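Local coordinates for protein phosphotransferase (Brucella abortus, PDB 4QPK) that passes phosphoryl groups along a regulatory phosphorelay that controls the growth, division and intracellular survival of this pathogen, working as a homodimer that assembles with the response regulator CtrA, at residues Pro178-Thr183 and Ala225-Ser230; Ile101-Ala106 and Ser212-Tyr217. All blocks are in the same frame, centred on the assembly; numbering follows the deposited sequence.

Followed from the N terminus, the chain first runs through the long helices 43-74 and 78-102, and segment 101-106 lies where the second of them ends. The chain then builds the sheet of the C-terminal domain, with 178-183 on a central strand, before 212-217 leads into helix 213-225 and closes interaction 2 over 105 intervening residues. Just beyond that helix, 225-230 closes interaction 1 over 41. The two loops cross, since their segments alternate. Helix 213-225 and its exit thus meet the helical hairpin at one end and the sheet at the other, with the contact centres about 16 Å apart.

Interaction 1 of 2, residues Pro178-Thr183 and Ala225-Ser230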
loop_
_atom_site.group_PDB
_atom_site.type_symbol
_atom_site.label_atom_id
_atom_site.label_comp_id
_atom_site.label_asym_id
_atom_site.label_seq_id
_atom_site.Cartn_x
_atom_site.Cartn_y
_atom_site.Cartn_z
ATOM N N PRO B 178 16.975 -2.233 22.707
ATOM C CA PRO B 178 16.334 -3.517 22.415
ATOM C C PRO B 178 17.197 -4.444 21.565
ATOM O O PRO B 178 18.035 -3.993 20.788
ATOM C CB PRO B 178 15.062 -3.105 21.654
ATOM C CG PRO B 178 15.419 -1.777 21.032
ATOM C CD PRO B 178 16.311 -1.102 22.032
ATOM N N ARG B 179 16.972 -5.743 21.715
ATOM C CA ARG B 179 17.587 -6.739 20.855
ATOM C C ARG B 179 16.478 -7.634 20.294
ATOM O O ARG B 179 15.617 -8.091 21.042
ATOM C CB ARG B 179 18.631 -7.568 21.622
ATOM C CG ARG B 179 19.218 -8.718 20.809
ATOM C CD ARG B 179 20.450 -9.347 21.480
ATOM N NE ARG B 179 20.152 -9.933 22.784
ATOM C CZ ARG B 179 20.487 -9.384 23.952
ATOM N NH1 ARG B 179 21.145 -8.231 23.988
ATOM N NH2 ARG B 179 20.172 -9.996 25.088
ATOM N N PHE B 180 16.469 -7.829 18.971
ATOM C CA PHE B 180 15.492 -8.699 18.327
ATOM C C PHE B 180 16.170 -9.964 17.840
ATOM O O PHE B 180 17.193 -9.902 17.172
ATOM C CB PHE B 180 14.804 -8.002 17.135
ATOM C CG PHE B 180 14.236 -6.651 17.457
ATOM C CD1 PHE B 180 14.357 -5.602 16.543
ATOM C CD2 PHE B 180 13.553 -6.425 18.650
ATOM C CE1 PHE B 180 13.827 -4.351 16.820
ATOM C CE2 PHE B 180 13.022 -5.178 18.935
ATOM C CZ PHE B 180 13.156 -4.136 18.013
ATOM N N VAL B 181 15.588 -11.113 18.147
ATOM C CA VAL B 181 16.162 -12.366 17.696
ATOM C C VAL B 181 15.119 -13.164 16.936
ATOM O O VAL B 181 14.077 -13.524 17.482
ATOM C CB VAL B 181 16.705 -13.194 18.875
ATOM C CG1 VAL B 181 17.486 -14.386 18.346
ATOM C CG2 VAL B 181 17.589 -12.309 19.769
ATOM N N ILE B 182 15.407 -13.430 15.669
ATOM C CA ILE B 182 14.510 -14.201 14.820
ATOM C C ILE B 182 15.228 -15.479 14.418
ATOM O O ILE B 182 16.248 -15.437 13.720
ATOM C CB ILE B 182 14.082 -13.399 13.568
ATOM C CG1 ILE B 182 13.024 -12.360 13.942
ATOM C CG2 ILE B 182 13.471 -14.308 12.525
ATOM C CD1 ILE B 182 13.571 -11.113 14.607
ATOM N N THR B 183 14.703 -16.607 14.881
ATOM C CA THR B 183 15.335 -17.900 14.650
ATOM C C THR B 183 14.467 -18.788 13.769
ATOM O O THR B 183 13.310 -19.060 14.102
ATOM C CB THR B 183 15.613 -18.631 15.982
ATOM O OG1 THR B 183 16.354 -17.774 16.855
ATOM C CG2 THR B 183 16.422 -19.902 15.714
ATOM N N ALA B 225 17.357 3.395 12.446
ATOM C CA ALA B 225 17.138 3.138 13.862
ATOM C C ALA B 225 18.445 3.058 14.659
ATOM O O ALA B 225 18.426 2.969 15.889
ATOM C CB ALA B 225 16.343 1.838 14.037
ATOM N N GLY B 226 19.574 3.085 13.961
ATOM C CA GLY B 226 20.866 2.925 14.611
ATOM C C GLY B 226 21.103 1.513 15.124
ATOM O O GLY B 226 21.836 1.305 16.099
ATOM N N MET B 227 20.495 0.531 14.466
ATOM C CA MET B 227 20.669 -0.864 14.839
ATOM C C MET B 227 21.393 -1.621 13.734
ATOM O O MET B 227 21.330 -1.251 12.563
ATOM C CB MET B 227 19.318 -1.527 15.149
ATOM C CG MET B 227 18.573 -0.892 16.294
ATOM S SD MET B 227 16.957 -1.634 16.586
ATOM C CE MET B 227 17.370 -3.232 17.274
ATOM N N LYS B 228 22.094 -2.672 14.130
ATOM C CA LYS B 228 22.870 -3.491 13.224
ATOM C C LYS B 228 22.266 -4.883 13.152
ATOM O O LYS B 228 21.992 -5.487 14.184
ATOM C CB LYS B 228 24.323 -3.548 13.706
ATOM C CG LYS B 228 25.229 -4.507 12.980
ATOM C CD LYS B 228 26.633 -4.432 13.582
ATOM C CE LYS B 228 27.547 -5.512 13.034
ATOM N NZ LYS B 228 28.851 -5.541 13.762
ATOM N N ILE B 229 22.034 -5.384 11.944
ATOM C CA ILE B 229 21.560 -6.747 11.779
ATOM C C ILE B 229 22.730 -7.706 11.621
ATOM O O ILE B 229 23.648 -7.454 10.836
ATOM C CB ILE B 229 20.631 -6.898 10.555
ATOM C CG1 ILE B 229 19.410 -5.995 10.712
ATOM C CG2 ILE B 229 20.195 -8.348 10.396
ATOM C CD1 ILE B 229 18.534 -5.914 9.464
ATOM N N SER B 230 22.696 -8.796 12.379
ATOM C CA SER B 230 23.669 -9.875 12.222
ATOM C C SER B 230 22.990 -11.135 11.725
ATOM O O SER B 230 21.830 -11.417 12.062
ATOM C CB SER B 230 24.389 -10.158 13.544
ATOM O OG SER B 230 25.143 -9.026 13.953
#
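A Met-aromatic contact between Met-227 and Phe-180 joins the turn after helix 213-225 to strand 178-185, inside the C-terminal domain that resembles the ATP-binding domain of histidine kinases. The sulfur component is oblique: SD of Met-227 lies 5.1 Å from the centroid of the Phe-180 ring, 49° off the ring normal. The thioether therefore sits neither squarely above the ring nor in its plane, and the two side chains cross at about a right angle.

Apolar packing accompanies it. The side chain of Met-227 runs extended through CG and SD and then bends at its last torsion (chi3 71°), which turns the methyl toward the strand. There the methyl touches both Pro-178 and the Phe-180 ring, with Pro-178 CG 4.5 Å from Met-227 CE. Apart from these apolar pairs, the same methyl meets a backbone carbonyl, Pro-178 O lying 3.7 Å from Met-227 CE. The link between the segments is made by van der Waals contacts.

The backbones stand well apart, with 9.1 Å between CA of Phe-180 and CA of Ile-229, because strand 238-242 lies between strands 178-185 and 229-233 in the mixed sheet; Met-227 also touches Ala-242 there. Lys-146 of helix 144-160 touches both Pro-178 and Met-227. Gly-226, with positive phi, ends helix 213-225 in a Schellman motif, and Met-227 follows directly. On the ring, the closest approach falls at one carbon, Phe-180 CE1 lying 3.7 Å from Met-227 CE.

Interaction 2 of 2, residues Ile101-Ala106 and Ser212-Tyr217; sequences IAFGAA and SVQPYY
Gln-214, near the start of helix 213-225, meets the ring of Phe-103 just past the end of helix 78-102. Its aliphatic CG approaches the ring edge near the ring plane, 4.0 Å from Phe-103 CZ. The chain bends at the next torsion, and the amide plane is turned 44° from the ring; NE2 is hydrogen-bonded to Asn-152 of helix 144-160.

One turn of helix is completed by the backbone bond from Tyr-217 N to Val-213 O, and Tyr-217 reaches across with CG anti to its own N (chi1 -175°). Its CE2 lies 3.8 Å from Phe-103 CD1, at the edge of the phenylalanine ring. The two ring planes stand at 68°, an oblique pair with centroids 6.0 Å apart. The carbonyl O of Ala-102 lies at the tyrosine edge, in the ring plane, 3.5 Å from Tyr-217 CE2. Ile-54 of helix 43-74 and Cys-51 of the second subunit also pack against Phe-103, placing the junction beside the dimer interface.

The edge of the Phe-103 ring thus takes both Gln-214 CG and Tyr-217 CE2. Helix 144-160 supplies the polar partners: Lys-148 NZ hydrogen-bonds to Tyr-217 OH and to the carbonyls of Phe-103 and Gly-104, and Asn-152 to Gln-214 NE2 and Ala-102 O, so this lysine and asparagine couple the helical hairpin to the C-terminal domain.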
loop_
_atom_site.group_PDB
_atom_site.type_symbol
_atom_site.label_atom_id
_atom_site.label_comp_id
_atom_site.label_asym_id
_atom_site.label_seq_id
_atom_site.Cartn_x
_atom_site.Cartn_y
_atom_site.Cartn_z
ATOM N N ILE B 101 1.464 -1.665 9.611
ATOM C CA ILE B 101 2.497 -1.400 10.610
ATOM C C ILE B 101 3.900 -1.647 10.046
ATOM O O ILE B 101 4.791 -0.832 10.260
ATOM C CB ILE B 101 2.294 -2.273 11.878
ATOM C CG1 ILE B 101 0.887 -2.059 12.444
ATOM C CG2 ILE B 101 3.333 -1.922 12.960
ATOM C CD1 ILE B 101 0.618 -2.804 13.764
ATOM N N ALA B 102 4.107 -2.727 9.294
ATOM C CA ALA B 102 5.460 -3.058 8.843
ATOM C C ALA B 102 5.975 -2.088 7.772
ATOM O O ALA B 102 7.160 -1.730 7.749
ATOM C CB ALA B 102 5.509 -4.490 8.310
ATOM N N PHE B 103 5.074 -1.649 6.902
ATOM C CA PHE B 103 5.439 -0.744 5.808
ATOM C C PHE B 103 4.853 0.645 6.034
ATOM O O PHE B 103 5.476 1.646 5.694
ATOM C CB PHE B 103 4.951 -1.274 4.447
ATOM C CG PHE B 103 5.517 -2.615 4.051
ATOM C CD1 PHE B 103 6.785 -3.012 4.428
ATOM C CD2 PHE B 103 4.758 -3.487 3.287
ATOM C CE1 PHE B 103 7.285 -4.255 4.045
ATOM C CE2 PHE B 103 5.247 -4.725 2.909
ATOM C CZ PHE B 103 6.514 -5.107 3.288
ATOM N N GLY B 104 3.643 0.690 6.588
ATOM C CA GLY B 104 2.903 1.921 6.822
ATOM C C GLY B 104 3.301 2.704 8.063
ATOM O O GLY B 104 4.310 2.426 8.714
ATOM N N ALA B 105 2.499 3.700 8.393
ATOM C CA ALA B 105 2.751 4.528 9.571
ATOM C C ALA B 105 1.806 4.215 10.739
ATOM O O ALA B 105 1.766 4.945 11.728
ATOM C CB ALA B 105 2.636 6.000 9.192
ATOM N N ALA B 106 1.056 3.122 10.645
ATOM C CA ALA B 106 -0.007 2.870 11.623
ATOM C C ALA B 106 0.488 2.414 12.981
ATOM O O ALA B 106 1.601 1.890 13.110
ATOM C CB ALA B 106 -0.964 1.864 11.089
ATOM N N SER B 212 12.681 -7.201 -4.376
ATOM C CA SER B 212 13.858 -6.843 -3.584
ATOM C C SER B 212 13.720 -5.566 -2.747
ATOM O O SER B 212 14.623 -5.253 -1.971
ATOM C CB SER B 212 15.081 -6.718 -4.504
ATOM O OG SER B 212 14.855 -5.766 -5.535
ATOM N N VAL B 213 12.617 -4.827 -2.891
ATOM C CA VAL B 213 12.450 -3.615 -2.091
ATOM C C VAL B 213 12.324 -3.958 -0.609
ATOM O O VAL B 213 12.727 -3.175 0.230
ATOM C CB VAL B 213 11.223 -2.765 -2.549
ATOM C CG1 VAL B 213 9.903 -3.467 -2.290
ATOM C CG2 VAL B 213 11.224 -1.382 -1.878
ATOM N N GLN B 214 11.797 -5.135 -0.280
ATOM C CA GLN B 214 11.565 -5.432 1.130
ATOM C C GLN B 214 12.887 -5.670 1.888
ATOM O O GLN B 214 13.073 -5.120 2.971
ATOM C CB GLN B 214 10.606 -6.625 1.284
ATOM C CG GLN B 214 10.056 -6.807 2.704
ATOM C CD GLN B 214 10.993 -7.587 3.579
ATOM O OE1 GLN B 214 11.636 -8.537 3.116
ATOM N NE2 GLN B 214 11.069 -7.217 4.855
ATOM N N PRO B 215 13.816 -6.478 1.325
ATOM C CA PRO B 215 15.115 -6.537 2.021
ATOM C C PRO B 215 15.871 -5.204 2.035
ATOM O O PRO B 215 16.521 -4.889 3.035
ATOM C CB PRO B 215 15.898 -7.600 1.233
ATOM C CG PRO B 215 15.109 -7.869 -0.004
ATOM C CD PRO B 215 13.683 -7.556 0.333
ATOM N N TYR B 216 15.766 -4.425 0.958
ATOM C CA TYR B 216 16.359 -3.095 0.938
ATOM C C TYR B 216 15.792 -2.254 2.071
ATOM O O TYR B 216 16.524 -1.639 2.851
ATOM C CB TYR B 216 16.108 -2.422 -0.421
ATOM C CG TYR B 216 16.455 -0.953 -0.420
ATOM C CD1 TYR B 216 17.755 -0.519 -0.636
ATOM C CD2 TYR B 216 15.477 0.001 -0.167
ATOM C CE1 TYR B 216 18.064 0.836 -0.619
ATOM C CE2 TYR B 216 15.778 1.351 -0.138
ATOM C CZ TYR B 216 17.067 1.763 -0.366
ATOM O OH TYR B 216 17.348 3.116 -0.335
ATOM N N TYR B 217 14.468 -2.265 2.180
ATOM C CA TYR B 217 13.757 -1.487 3.187
ATOM C C TYR B 217 14.133 -1.901 4.609
ATOM O O TYR B 217 14.265 -1.055 5.512
ATOM C CB TYR B 217 12.251 -1.647 2.963
ATOM C CG TYR B 217 11.351 -0.801 3.853
ATOM C CD1 TYR B 217 11.414 0.583 3.838
ATOM C CD2 TYR B 217 10.403 -1.404 4.675
ATOM C CE1 TYR B 217 10.575 1.345 4.640
ATOM C CE2 TYR B 217 9.562 -0.649 5.481
ATOM C CZ TYR B 217 9.648 0.724 5.456
ATOM O OH TYR B 217 8.801 1.459 6.260
#